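Local coordinates for hypothetical protein yppE (Bacillus subtilis, PDB 2IM8) that is of unknown function but folds as a compact, almost wholly helical four-helix protein of the DUF1798 family, at residues M9-Q12 and M13-V16; D22-Q25 and E26-S30; Y34-E38 and T39-A43; V86-S89 and Y90-H93; K96-F99 and K100-E104. One frame throughout, in Å; residues are numbered along the deposited sequence.

Interaction 1 (M9-Q12 and M13-V16); sequences MTEQ and MIEV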
loop_
_atom_site.group_PDB
_atom_site.type_symbol
_atom_site.label_atom_id
_atom_site.label_comp_id
_atom_site.label_asym_id
_atom_site.label_seq_id
_atom_site.Cartn_x
_atom_site.Cartn_y
_atom_site.Cartn_z
HETATM N N MSE A 9 2.603 -9.118 -4.354
HETATM C CA MSE A 9 1.797 -8.377 -3.390
HETATM C C MSE A 9 2.205 -6.910 -3.387
HETATM O O MSE A 9 1.374 -6.027 -3.214
HETATM C CB MSE A 9 1.957 -8.972 -1.993
HETATM C CG MSE A 9 1.292 -10.321 -1.832
HETATM SE SE MSE A 9 1.450 -10.917 -0.016
HETATM C CE MSE A 9 0.293 -12.469 -0.117
ATOM N N THR A 10 3.493 -6.657 -3.575
ATOM C CA THR A 10 3.993 -5.288 -3.611
ATOM C C THR A 10 3.399 -4.545 -4.816
ATOM O O THR A 10 2.941 -3.409 -4.690
ATOM C CB THR A 10 5.524 -5.266 -3.726
ATOM O OG1 THR A 10 6.092 -5.929 -2.594
ATOM C CG2 THR A 10 6.042 -3.823 -3.781
ATOM N N GLU A 11 3.413 -5.185 -5.985
ATOM C CA GLU A 11 2.887 -4.547 -7.185
ATOM C C GLU A 11 1.380 -4.362 -7.094
ATOM O O GLU A 11 0.838 -3.391 -7.621
ATOM C CB GLU A 11 3.262 -5.353 -8.434
ATOM C CG GLU A 11 4.755 -5.277 -8.791
ATOM C CD GLU A 11 5.149 -4.034 -9.607
ATOM O OE1 GLU A 11 4.514 -2.966 -9.466
ATOM O OE2 GLU A 11 6.120 -4.129 -10.395
ATOM N N GLN A 12 0.713 -5.289 -6.411
ATOM C CA GLN A 12 -0.736 -5.220 -6.224
ATOM C C GLN A 12 -1.065 -3.985 -5.378
ATOM O O GLN A 12 -1.970 -3.225 -5.709
ATOM C CB GLN A 12 -1.235 -6.484 -5.510
ATOM C CG GLN A 12 -2.691 -6.823 -5.768
ATOM C CD GLN A 12 -3.102 -8.158 -5.169
ATOM O OE1 GLN A 12 -2.401 -9.170 -5.314
ATOM N NE2 GLN A 12 -4.251 -8.173 -4.506
HETATM N N MSE A 13 -0.330 -3.787 -4.288
HETATM C CA MSE A 13 -0.560 -2.629 -3.424
HETATM C C MSE A 13 -0.255 -1.318 -4.146
HETATM O O MSE A 13 -0.940 -0.315 -3.952
HETATM C CB MSE A 13 0.284 -2.733 -2.152
HETATM C CG MSE A 13 -0.223 -3.808 -1.192
HETATM SE SE MSE A 13 0.934 -4.087 0.333
HETATM C CE MSE A 13 0.560 -2.457 1.294
ATOM N N ILE A 14 0.772 -1.322 -4.987
ATOM C CA ILE A 14 1.123 -0.116 -5.733
ATOM C C ILE A 14 -0.048 0.258 -6.627
ATOM O O ILE A 14 -0.444 1.422 -6.708
ATOM C CB ILE A 14 2.390 -0.339 -6.598
ATOM C CG1 ILE A 14 3.602 -0.493 -5.686
ATOM C CG2 ILE A 14 2.596 0.836 -7.585
ATOM C CD1 ILE A 14 4.875 -0.917 -6.424
ATOM N N GLU A 15 -0.615 -0.738 -7.290
ATOM C CA GLU A 15 -1.744 -0.485 -8.169
ATOM C C GLU A 15 -2.958 -0.009 -7.356
ATOM O O GLU A 15 -3.644 0.935 -7.747
ATOM C CB GLU A 15 -2.087 -1.749 -8.976
ATOM C CG GLU A 15 -3.182 -1.513 -10.014
ATOM C CD GLU A 15 -3.504 -2.738 -10.877
ATOM O OE1 GLU A 15 -2.665 -3.669 -10.958
ATOM O OE2 GLU A 15 -4.601 -2.752 -11.494
ATOM N N VAL A 16 -3.221 -0.659 -6.226
ATOM C CA VAL A 16 -4.338 -0.258 -5.363
ATOM C C VAL A 16 -4.166 1.211 -4.987
ATOM O O VAL A 16 -5.120 1.989 -5.012
ATOM C CB VAL A 16 -4.370 -1.088 -4.058
ATOM C CG1 VAL A 16 -5.331 -0.445 -3.044
ATOM C CG2 VAL A 16 -4.784 -2.513 -4.362
#
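Two successive turns of helix 3-29 meet here, where Thr10 and Glu11 both reach the side chain of Ile14. The backbone is regular alpha-helix: Met13 N, Ile14 N, Glu15 N and Val16 N donate in turn to Met9 O, Thr10 O, Glu11 O and Gln12 O, the last bond measuring 2.9 Å at 163°. Ile14 carries the side-chain contact. Its CG1 lies beside its own backbone N, opposite the carbonyl carbon (chi1 -69°), which brings that atom to 3.2 Å from Thr10 O and directs CD1 back along the helix. CD1 then lies 4.1 Å from Thr10 CG2 and 3.7 Å from Glu11 OE1, both side chains from the preceding turn crossing it at a slant. Glu11 gets there because its chain folds at chi2 (-83°); its other oxygen, OE2, is engaged in a salt bridge with Lys114. Thr10 touches Ile14 with its methyl CG2, while OG1 bonds to Leu6 O and Trp54 NE1. Met13, a selenomethionine, passes its CG 3.4 Å from Met9 O. Ile14 packs on Leu107, Leu110 and His111 of helix 96-121, whereas Met13 is wedged among Leu50 and Trp54 of helix 36-64, Val78 and Phe82 of helix 72-91, and Leu110.

Interaction 2 (D22-Q25 and E26-S30); sequences DRYQ and EGKNS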
loop_
_atom_site.group_PDB
_atom_site.type_symbol
_atom_site.label_atom_id
_atom_site.label_comp_id
_atom_site.label_asym_id
_atom_site.label_seq_id
_atom_site.Cartn_x
_atom_site.Cartn_y
_atom_site.Cartn_z
ATOM N N ASP A 22 -6.424 8.086 -8.111
ATOM C CA ASP A 22 -7.287 8.568 -9.188
ATOM C C ASP A 22 -8.732 8.602 -8.726
ATOM O O ASP A 22 -9.482 9.515 -9.074
ATOM C CB ASP A 22 -7.191 7.656 -10.406
ATOM C CG ASP A 22 -6.087 8.065 -11.358
ATOM O OD1 ASP A 22 -5.356 9.045 -11.062
ATOM O OD2 ASP A 22 -5.965 7.397 -12.405
ATOM N N ARG A 23 -9.133 7.596 -7.952
ATOM C CA ARG A 23 -10.503 7.548 -7.470
ATOM C C ARG A 23 -10.748 8.735 -6.538
ATOM O O ARG A 23 -11.802 9.371 -6.591
ATOM C CB ARG A 23 -10.776 6.226 -6.742
ATOM C CG ARG A 23 -12.242 6.050 -6.344
ATOM C CD ARG A 23 -12.476 4.757 -5.556
ATOM N NE ARG A 23 -12.119 3.591 -6.353
ATOM C CZ ARG A 23 -11.025 2.860 -6.162
ATOM N NH1 ARG A 23 -10.179 3.160 -5.184
ATOM N NH2 ARG A 23 -10.769 1.840 -6.970
ATOM N N TYR A 24 -9.758 9.036 -5.702
ATOM C CA TYR A 24 -9.835 10.141 -4.751
ATOM C C TYR A 24 -10.052 11.472 -5.462
ATOM O O TYR A 24 -10.968 12.221 -5.126
ATOM C CB TYR A 24 -8.544 10.210 -3.927
ATOM C CG TYR A 24 -8.430 11.427 -3.034
ATOM C CD1 TYR A 24 -9.093 11.493 -1.804
ATOM C CD2 TYR A 24 -7.669 12.521 -3.428
ATOM C CE1 TYR A 24 -8.993 12.626 -0.993
ATOM C CE2 TYR A 24 -7.564 13.653 -2.628
ATOM C CZ TYR A 24 -8.227 13.704 -1.414
ATOM O OH TYR A 24 -8.130 14.845 -0.635
ATOM N N GLN A 25 -9.203 11.752 -6.447
ATOM C CA GLN A 25 -9.282 12.989 -7.213
ATOM C C GLN A 25 -10.610 13.087 -7.944
ATOM O O GLN A 25 -11.226 14.150 -7.975
ATOM C CB GLN A 25 -8.131 13.061 -8.221
ATOM C CG GLN A 25 -8.284 14.158 -9.267
ATOM C CD GLN A 25 -7.116 14.216 -10.245
ATOM O OE1 GLN A 25 -6.614 13.184 -10.703
ATOM N NE2 GLN A 25 -6.691 15.429 -10.584
ATOM N N GLU A 26 -11.060 11.984 -8.532
ATOM C CA GLU A 26 -12.334 12.014 -9.245
ATOM C C GLU A 26 -13.469 12.291 -8.262
ATOM O O GLU A 26 -14.428 12.986 -8.586
ATOM C CB GLU A 26 -12.583 10.692 -9.979
ATOM C CG GLU A 26 -13.871 10.683 -10.791
ATOM C CD GLU A 26 -13.992 11.900 -11.703
ATOM O OE1 GLU A 26 -13.068 12.132 -12.520
ATOM O OE2 GLU A 26 -15.012 12.624 -11.602
ATOM N N GLY A 27 -13.347 11.752 -7.055
ATOM C CA GLY A 27 -14.367 11.971 -6.045
ATOM C C GLY A 27 -14.418 13.412 -5.565
ATOM O O GLY A 27 -15.484 13.922 -5.223
ATOM N N LYS A 28 -13.267 14.073 -5.521
ATOM C CA LYS A 28 -13.223 15.462 -5.079
ATOM C C LYS A 28 -13.819 16.372 -6.143
ATOM O O LYS A 28 -14.566 17.303 -5.831
ATOM C CB LYS A 28 -11.783 15.894 -4.800
ATOM C CG LYS A 28 -11.214 15.356 -3.501
ATOM C CD LYS A 28 -11.897 15.990 -2.305
ATOM C CE LYS A 28 -11.125 15.690 -1.030
ATOM N NZ LYS A 28 -11.628 16.486 0.120
ATOM N N ASN A 29 -13.482 16.087 -7.398
ATOM C CA ASN A 29 -13.959 16.881 -8.530
ATOM C C ASN A 29 -15.462 16.757 -8.745
ATOM O O ASN A 29 -16.171 17.756 -8.828
ATOM C CB ASN A 29 -13.223 16.462 -9.806
ATOM C CG ASN A 29 -11.736 16.769 -9.751
ATOM O OD1 ASN A 29 -10.976 16.378 -10.638
ATOM N ND2 ASN A 29 -11.314 17.482 -8.707
ATOM N N SER A 30 -15.935 15.521 -8.844
ATOM C CA SER A 30 -17.346 15.244 -9.060
ATOM C C SER A 30 -17.715 14.040 -8.211
ATOM O O SER A 30 -17.660 12.900 -8.670
ATOM C CB SER A 30 -17.599 14.942 -10.540
ATOM O OG SER A 30 -18.985 14.838 -10.809
#
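Glu26 N donates to Asp22 O and Gly27 N to Arg23 O, continuing the helix. Lys28 N is held by Tyr24 O and adds a weak bond to Gln25 O. Its side chain lies over the Tyr24 ring: chi1 (-76°) sets CG 4.2 Å from the ring centroid and 19° off the normal, a CH-pi contact displaced toward the rim, and a bend at chi2 (-69°) then carries CE to 3.1 Å from Tyr24 OH. That hydroxyl is hydrogen-bonded to Ile94 O, to which Lys28 NZ also makes a weak bond, and Phe99 stacks on the same ring. Replacing Tyr24 by an alanine would probably leave the Lys28 chain without the face it rests on and Ile94 O without its hydroxyl partner. Asn29 N closes on Gln25 O at 3.0 Å, and Asn29 OD1 stands 3.7 Å from Gln25 CG. Ser30 N still bonds to Glu26 O, but Ser30 leaves helical angles: this is the C-terminal end of helix 3-29, with an i to i+4 lysine-aromatic pair.

Interaction 3 (Y34-E38 and T39-A43); sequences YDFFE and TIKPA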
loop_
_atom_site.group_PDB
_atom_site.type_symbol
_atom_site.label_atom_id
_atom_site.label_comp_id
_atom_site.label_asym_id
_atom_site.label_seq_id
_atom_site.Cartn_x
_atom_site.Cartn_y
_atom_site.Cartn_z
ATOM N N TYR A 34 -20.227 6.031 -3.051
ATOM C CA TYR A 34 -19.913 4.600 -3.152
ATOM C C TYR A 34 -20.679 3.848 -2.079
ATOM O O TYR A 34 -20.869 4.362 -0.978
ATOM C CB TYR A 34 -18.416 4.364 -2.968
ATOM C CG TYR A 34 -17.619 4.690 -4.202
ATOM C CD1 TYR A 34 -17.590 3.809 -5.284
ATOM C CD2 TYR A 34 -16.917 5.886 -4.308
ATOM C CE1 TYR A 34 -16.875 4.109 -6.446
ATOM C CE2 TYR A 34 -16.197 6.198 -5.480
ATOM C CZ TYR A 34 -16.185 5.302 -6.534
ATOM O OH TYR A 34 -15.481 5.582 -7.684
ATOM N N ASP A 35 -21.124 2.635 -2.397
ATOM C CA ASP A 35 -21.881 1.848 -1.428
ATOM C C ASP A 35 -20.998 1.365 -0.286
ATOM O O ASP A 35 -19.950 0.754 -0.525
ATOM C CB ASP A 35 -22.513 0.642 -2.096
ATOM C CG ASP A 35 -23.531 -0.018 -1.210
ATOM O OD1 ASP A 35 -24.685 0.437 -1.206
ATOM O OD2 ASP A 35 -23.174 -0.968 -0.495
ATOM N N PHE A 36 -21.429 1.588 0.951
ATOM C CA PHE A 36 -20.600 1.174 2.083
ATOM C C PHE A 36 -20.386 -0.331 2.272
ATOM O O PHE A 36 -19.251 -0.802 2.283
ATOM C CB PHE A 36 -21.130 1.733 3.399
ATOM C CG PHE A 36 -20.156 1.579 4.531
ATOM C CD1 PHE A 36 -19.069 2.442 4.644
ATOM C CD2 PHE A 36 -20.263 0.515 5.424
ATOM C CE1 PHE A 36 -18.095 2.244 5.628
ATOM C CE2 PHE A 36 -19.299 0.308 6.404
ATOM C CZ PHE A 36 -18.211 1.174 6.503
ATOM N N PHE A 37 -21.464 -1.088 2.451
ATOM C CA PHE A 37 -21.319 -2.527 2.672
ATOM C C PHE A 37 -20.942 -3.347 1.448
ATOM O O PHE A 37 -20.331 -4.404 1.587
ATOM C CB PHE A 37 -22.599 -3.102 3.292
ATOM C CG PHE A 37 -22.841 -2.636 4.697
ATOM C CD1 PHE A 37 -22.091 -3.149 5.750
ATOM C CD2 PHE A 37 -23.776 -1.644 4.962
ATOM C CE1 PHE A 37 -22.257 -2.679 7.050
ATOM C CE2 PHE A 37 -23.953 -1.157 6.261
ATOM C CZ PHE A 37 -23.191 -1.678 7.309
ATOM N N GLU A 38 -21.304 -2.872 0.256
ATOM C CA GLU A 38 -21.004 -3.611 -0.972
ATOM C C GLU A 38 -19.689 -3.249 -1.655
ATOM O O GLU A 38 -19.171 -4.033 -2.453
ATOM C CB GLU A 38 -22.138 -3.430 -1.988
ATOM C CG GLU A 38 -23.442 -4.064 -1.551
ATOM C CD GLU A 38 -23.279 -5.545 -1.292
ATOM O OE1 GLU A 38 -22.979 -6.285 -2.256
ATOM O OE2 GLU A 38 -23.441 -5.968 -0.129
ATOM N N THR A 39 -19.144 -2.075 -1.352
ATOM C CA THR A 39 -17.907 -1.669 -2.009
ATOM C C THR A 39 -16.788 -1.213 -1.064
ATOM O O THR A 39 -15.696 -1.791 -1.062
ATOM C CB THR A 39 -18.186 -0.547 -3.044
ATOM O OG1 THR A 39 -19.143 -1.009 -4.010
ATOM C CG2 THR A 39 -16.906 -0.154 -3.775
ATOM N N ILE A 40 -17.069 -0.191 -0.264
ATOM C CA ILE A 40 -16.087 0.383 0.656
ATOM C C ILE A 40 -15.540 -0.599 1.696
ATOM O O ILE A 40 -14.345 -0.889 1.723
ATOM C CB ILE A 40 -16.691 1.609 1.380
ATOM C CG1 ILE A 40 -17.113 2.659 0.343
ATOM C CG2 ILE A 40 -15.671 2.208 2.357
ATOM C CD1 ILE A 40 -17.786 3.888 0.930
ATOM N N LYS A 41 -16.422 -1.110 2.542
ATOM C CA LYS A 41 -16.039 -2.052 3.581
ATOM C C LYS A 41 -15.258 -3.241 3.014
ATOM O O LYS A 41 -14.201 -3.591 3.531
ATOM C CB LYS A 41 -17.298 -2.513 4.326
ATOM C CG LYS A 41 -17.062 -3.422 5.515
ATOM C CD LYS A 41 -18.354 -3.623 6.311
ATOM C CE LYS A 41 -18.186 -4.676 7.414
ATOM N NZ LYS A 41 -18.015 -6.049 6.858
ATOM N N PRO A 42 -15.756 -3.874 1.937
ATOM C CA PRO A 42 -15.002 -5.010 1.397
ATOM C C PRO A 42 -13.653 -4.614 0.802
ATOM O O PRO A 42 -12.723 -5.419 0.788
ATOM C CB PRO A 42 -15.940 -5.590 0.347
ATOM C CG PRO A 42 -16.731 -4.398 -0.099
ATOM C CD PRO A 42 -17.018 -3.693 1.200
ATOM N N ALA A 43 -13.542 -3.383 0.314
ATOM C CA ALA A 43 -12.286 -2.937 -0.271
ATOM C C ALA A 43 -11.274 -2.784 0.850
ATOM O O ALA A 43 -10.113 -3.155 0.695
ATOM C CB ALA A 43 -12.463 -1.617 -1.006
#
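Tyr34 sets its CB 3.9 Å from Ile40 CG1, while its ring, farther out, meets Tyr90 and His32 edge-to-face. Asp35 is the N-cap: its OD2 accepts from Glu38 N at 2.8 Å, approached nearly along the carboxylate C-O bond. Its carbonyl O takes Ile40 N at 3.0 Å and 171°, in the carbonyl plane, and a weak bond from Thr39 N. Phe36 O then accepts Lys41 N at 2.9 Å. These two i to i+5 backbone bonds are the mark of a wide pi-type turn. The Phe36 ring, swung opposite its backbone N (chi1 -168°), crosses Ile40 at about a right angle with CE1 4.1 Å from CG2, and its CE2 lies 4.0 Å from Lys41 CB. Phe37 lays its ring face over Phe36 CD2 and touches Lys41 CD with its CD1 at 3.8 Å; the ammonium end of Lys41 goes on to a salt bridge with Glu45. Pro42 has no N-H to give, so its N makes no bond to the preceding turn and the helix kinks there; its CD lies 3.4 Å from Phe37 O. Putting an alanine at Ile40 would probably open a gap between Tyr34 CB and the Phe36 ring and remove packing against Leu87 and Tyr90. The whole is a capped N-terminus of helix 36-64, opened by a pi-type turn and kinked at Pro42.

Interaction 4 (V86-S89 and Y90-H93); sequences VLQS and YVHH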
loop_
_atom_site.group_PDB
_atom_site.type_symbol
_atom_site.label_atom_id
_atom_site.label_comp_id
_atom_site.label_asym_id
_atom_site.label_seq_id
_atom_site.Cartn_x
_atom_site.Cartn_y
_atom_site.Cartn_z
ATOM N N VAL A 86 -6.961 3.704 1.193
ATOM C CA VAL A 86 -8.054 2.947 0.595
ATOM C C VAL A 86 -9.425 3.534 0.937
ATOM O O VAL A 86 -10.228 3.816 0.047
ATOM C CB VAL A 86 -8.009 1.466 1.012
ATOM C CG1 VAL A 86 -9.273 0.751 0.524
ATOM C CG2 VAL A 86 -6.770 0.802 0.408
ATOM N N LEU A 87 -9.699 3.731 2.219
ATOM C CA LEU A 87 -10.988 4.300 2.623
ATOM C C LEU A 87 -11.233 5.670 1.993
ATOM O O LEU A 87 -12.310 5.948 1.441
ATOM C CB LEU A 87 -11.050 4.440 4.149
ATOM C CG LEU A 87 -12.314 5.118 4.702
ATOM C CD1 LEU A 87 -13.581 4.375 4.259
ATOM C CD2 LEU A 87 -12.219 5.170 6.227
ATOM N N GLN A 88 -10.238 6.541 2.091
ATOM C CA GLN A 88 -10.397 7.890 1.561
ATOM C C GLN A 88 -10.566 7.956 0.045
ATOM O O GLN A 88 -11.127 8.923 -0.474
ATOM C CB GLN A 88 -9.233 8.761 2.022
ATOM C CG GLN A 88 -9.181 8.947 3.549
ATOM C CD GLN A 88 -10.453 9.556 4.124
ATOM O OE1 GLN A 88 -11.026 10.491 3.556
ATOM N NE2 GLN A 88 -10.894 9.034 5.264
ATOM N N SER A 89 -10.106 6.936 -0.671
ATOM C CA SER A 89 -10.270 6.945 -2.121
ATOM C C SER A 89 -11.772 6.925 -2.417
ATOM O O SER A 89 -12.220 7.470 -3.416
ATOM C CB SER A 89 -9.577 5.740 -2.770
ATOM O OG SER A 89 -10.243 4.516 -2.496
ATOM N N TYR A 90 -12.542 6.311 -1.520
ATOM C CA TYR A 90 -13.993 6.226 -1.681
ATOM C C TYR A 90 -14.761 7.379 -1.054
ATOM O O TYR A 90 -15.671 7.913 -1.679
ATOM C CB TYR A 90 -14.513 4.917 -1.087
ATOM C CG TYR A 90 -13.980 3.711 -1.808
ATOM C CD1 TYR A 90 -14.532 3.308 -3.021
ATOM C CD2 TYR A 90 -12.891 3.006 -1.304
ATOM C CE1 TYR A 90 -14.010 2.226 -3.723
ATOM C CE2 TYR A 90 -12.359 1.925 -1.994
ATOM C CZ TYR A 90 -12.929 1.544 -3.206
ATOM O OH TYR A 90 -12.426 0.475 -3.899
ATOM N N VAL A 91 -14.392 7.760 0.171
ATOM C CA VAL A 91 -15.093 8.834 0.883
ATOM C C VAL A 91 -14.443 10.222 0.786
ATOM O O VAL A 91 -15.084 11.237 1.070
ATOM C CB VAL A 91 -15.287 8.454 2.379
ATOM C CG1 VAL A 91 -16.023 7.130 2.472
ATOM C CG2 VAL A 91 -13.945 8.356 3.083
ATOM N N HIS A 92 -13.170 10.248 0.398
ATOM C CA HIS A 92 -12.397 11.480 0.211
ATOM C C HIS A 92 -12.671 12.654 1.152
ATOM O O HIS A 92 -12.856 13.788 0.704
ATOM C CB HIS A 92 -12.556 11.959 -1.236
ATOM C CG HIS A 92 -13.981 12.169 -1.653
ATOM N ND1 HIS A 92 -14.720 13.269 -1.267
ATOM C CD2 HIS A 92 -14.800 11.417 -2.424
ATOM C CE1 HIS A 92 -15.932 13.184 -1.786
ATOM N NE2 HIS A 92 -16.007 12.070 -2.491
ATOM N N HIS A 93 -12.683 12.400 2.452
ATOM C CA HIS A 93 -12.920 13.480 3.395
ATOM C C HIS A 93 -11.667 14.302 3.631
ATOM O O HIS A 93 -11.732 15.526 3.680
ATOM C CB HIS A 93 -13.420 12.930 4.729
ATOM C CG HIS A 93 -14.787 12.331 4.654
ATOM N ND1 HIS A 93 -15.865 13.009 4.123
ATOM C CD2 HIS A 93 -15.258 11.128 5.060
ATOM C CE1 HIS A 93 -16.943 12.248 4.207
ATOM N NE2 HIS A 93 -16.603 11.103 4.774
#
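Val86 and Tyr90 lie side by side and point the same way, Val86 CG1 standing 4.2 Å from Tyr90 CE2. Ser89 OG sits over one face of the same ring, 3.3 Å from CD2. The serine hydroxyl occupies the crowded position between its backbone N and carbonyl carbon (chi1 71°), from which it donates to Val86 O at 2.6 Å; it also bonds to Arg23 NH1, so helix 3-29 is tied to this turn. On another side of the helix Leu87 and Val91 meet at a slant, Leu87 CG being 4.0 Å from Val91 CG2. Leu87 O takes two N-H groups: Val91 N in the carbonyl plane, and Tyr90 N from well above it. Gln88 curls over the helix end. Folded at chi2 (-58°), it passes Val91 CG2 with OE1 at 3.6 Å and delivers that oxygen to His93 N at 2.8 Å, nearly end-on to its C=O (171°). Ile94 N is a second donor to OE1. His92 N bonds to Gln88 O, and His92 has a positive phi. This is a helix C-terminus where the backbone turns out of helix 72-91 toward helix 96-121, with a glutamine side-chain oxygen accepting from the first two N-H groups after His92.

Interaction 5 (K96-F99 and K100-E104); sequences KKRF and KDITE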
loop_
_atom_site.group_PDB
_atom_site.type_symbol
_atom_site.label_atom_id
_atom_site.label_comp_id
_atom_site.label_asym_id
_atom_site.label_seq_id
_atom_site.Cartn_x
_atom_site.Cartn_y
_atom_site.Cartn_z
ATOM N N LYS A 96 -6.425 17.317 -0.024
ATOM C CA LYS A 96 -5.451 16.932 -1.045
ATOM C C LYS A 96 -4.035 16.707 -0.526
ATOM O O LYS A 96 -3.418 15.694 -0.833
ATOM C CB LYS A 96 -5.396 17.996 -2.153
ATOM C CG LYS A 96 -6.757 18.455 -2.682
ATOM C CD LYS A 96 -7.494 17.343 -3.418
ATOM C CE LYS A 96 -8.824 17.826 -3.982
ATOM N NZ LYS A 96 -9.784 18.254 -2.917
ATOM N N LYS A 97 -3.519 17.661 0.244
ATOM C CA LYS A 97 -2.164 17.571 0.785
ATOM C C LYS A 97 -1.930 16.316 1.622
ATOM O O LYS A 97 -0.928 15.622 1.455
ATOM C CB LYS A 97 -1.852 18.805 1.636
ATOM C CG LYS A 97 -0.486 18.760 2.302
ATOM C CD LYS A 97 -0.345 19.865 3.336
ATOM C CE LYS A 97 0.940 19.716 4.146
ATOM N NZ LYS A 97 2.165 20.059 3.376
ATOM N N ARG A 98 -2.846 16.049 2.544
ATOM C CA ARG A 98 -2.749 14.882 3.404
ATOM C C ARG A 98 -2.848 13.596 2.575
ATOM O O ARG A 98 -2.089 12.646 2.789
ATOM C CB ARG A 98 -3.864 14.929 4.453
ATOM C CG ARG A 98 -3.956 13.719 5.358
ATOM C CD ARG A 98 -2.655 13.434 6.090
ATOM N NE ARG A 98 -2.823 12.309 7.003
ATOM C CZ ARG A 98 -1.821 11.592 7.498
ATOM N NH1 ARG A 98 -0.566 11.881 7.168
ATOM N NH2 ARG A 98 -2.070 10.585 8.317
ATOM N N PHE A 99 -3.778 13.559 1.630
ATOM C CA PHE A 99 -3.925 12.367 0.806
ATOM C C PHE A 99 -2.627 12.113 0.042
ATOM O O PHE A 99 -2.178 10.963 -0.087
ATOM C CB PHE A 99 -5.072 12.522 -0.193
ATOM C CG PHE A 99 -5.350 11.270 -0.973
ATOM C CD1 PHE A 99 -6.155 10.266 -0.440
ATOM C CD2 PHE A 99 -4.734 11.050 -2.202
ATOM C CE1 PHE A 99 -6.336 9.053 -1.122
ATOM C CE2 PHE A 99 -4.910 9.849 -2.886
ATOM C CZ PHE A 99 -5.711 8.850 -2.345
ATOM N N LYS A 100 -2.028 13.188 -0.468
ATOM C CA LYS A 100 -0.781 13.068 -1.210
ATOM C C LYS A 100 0.324 12.548 -0.295
ATOM O O LYS A 100 1.067 11.661 -0.683
ATOM C CB LYS A 100 -0.357 14.416 -1.817
ATOM C CG LYS A 100 0.942 14.330 -2.626
ATOM C CD LYS A 100 1.303 15.640 -3.324
ATOM C CE LYS A 100 2.606 15.514 -4.113
ATOM N NZ LYS A 100 2.948 16.749 -4.876
ATOM N N ASP A 101 0.425 13.102 0.915
ATOM C CA ASP A 101 1.447 12.676 1.869
ATOM C C ASP A 101 1.423 11.178 2.187
ATOM O O ASP A 101 2.460 10.530 2.154
ATOM C CB ASP A 101 1.338 13.457 3.184
ATOM C CG ASP A 101 1.609 14.940 3.006
ATOM O OD1 ASP A 101 2.400 15.294 2.104
ATOM O OD2 ASP A 101 1.045 15.748 3.776
ATOM N N ILE A 102 0.256 10.623 2.498
ATOM C CA ILE A 102 0.200 9.197 2.818
ATOM C C ILE A 102 0.448 8.341 1.583
ATOM O O ILE A 102 1.090 7.292 1.658
ATOM C CB ILE A 102 -1.151 8.817 3.481
ATOM C CG1 ILE A 102 -2.320 9.093 2.534
ATOM C CG2 ILE A 102 -1.333 9.630 4.764
ATOM C CD1 ILE A 102 -3.662 8.718 3.136
ATOM N N THR A 103 -0.043 8.799 0.437
ATOM C CA THR A 103 0.146 8.069 -0.811
ATOM C C THR A 103 1.642 8.033 -1.141
ATOM O O THR A 103 2.197 6.971 -1.468
ATOM C CB THR A 103 -0.649 8.734 -1.960
ATOM O OG1 THR A 103 -2.047 8.697 -1.645
ATOM C CG2 THR A 103 -0.440 7.986 -3.270
ATOM N N GLU A 104 2.305 9.179 -1.018
ATOM C CA GLU A 104 3.746 9.254 -1.300
ATOM C C GLU A 104 4.554 8.328 -0.384
ATOM O O GLU A 104 5.510 7.682 -0.814
ATOM C CB GLU A 104 4.268 10.673 -1.085
ATOM C CG GLU A 104 3.782 11.720 -2.056
ATOM C CD GLU A 104 4.453 13.050 -1.777
ATOM O OE1 GLU A 104 4.397 13.515 -0.614
ATOM O OE2 GLU A 104 5.039 13.627 -2.707
HETATM O O HOH W 1 0.413 14.759 6.332
#
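Phe99 and Thr103 meet one turn apart in the N-terminal part of helix 96-121 of this four-helix protein. Thr103 OG1 lies over the phenyl face, 3.3 Å from Phe99 CE2 and displaced toward the rim, fixed there by donating to the carbonyl one turn back (i to i-4), Phe99 O, at 2.8 Å. Thr103 N bonds to the same oxygen from the opposite face of its carbonyl plane, so two donors from one residue grip it. One residue earlier, the Arg98 guanidinium rests flat on Ile102 CG2, which stands centrally over one face and 3.4 Å from CZ. The arginine attains this by bending at chi2 (56°), and the two side chains cross at about a right angle. Further out, Lys97 CG passes 3.7 Å from Asp101 OD2, while the ammonium group remains beyond salt-bridge range of that carboxylate. The second shell fixes both apolar anchors: Phe99 packs on Ala21, Leu85 and Ile94, and Ile102 packs on Asn81, Glu84 and Ile94. Arg98 NH2 also has a long, weak ion pair with Glu84. A water bridges Arg98 and Asp101 at the helix surface, donating to Asp101 OD2 at 2.8 Å and accepting from Arg98 NH1 at 3.2 Å.

In the fold
The five contacts are spread over all four helices, and interactions 2 to 5 gather toward one end of the bundle. Interaction 4 is the hub. Its centre lies about 9 Å from that of interaction 2, 11 Å from interaction 3 and 12 Å from interaction 5, and it touches all four others. Toward interaction 2, besides the polar tie, Arg23 CD packs 3.5 Å from Tyr90 CE1; toward interaction 3 the link is apolar, with Ile40 CG2 3.6 Å from Leu87 CD1. Interaction 1, nearer the chain centre, reaches it through Val16 CG1 and Val86 CG2 at 3.9 Å. Interactions 2 and 5 join directly, Tyr24 CD1 lying 3.5 Å from Phe99 CD1, while interactions 3 and 5 stay about 11 Å apart at their nearest atoms.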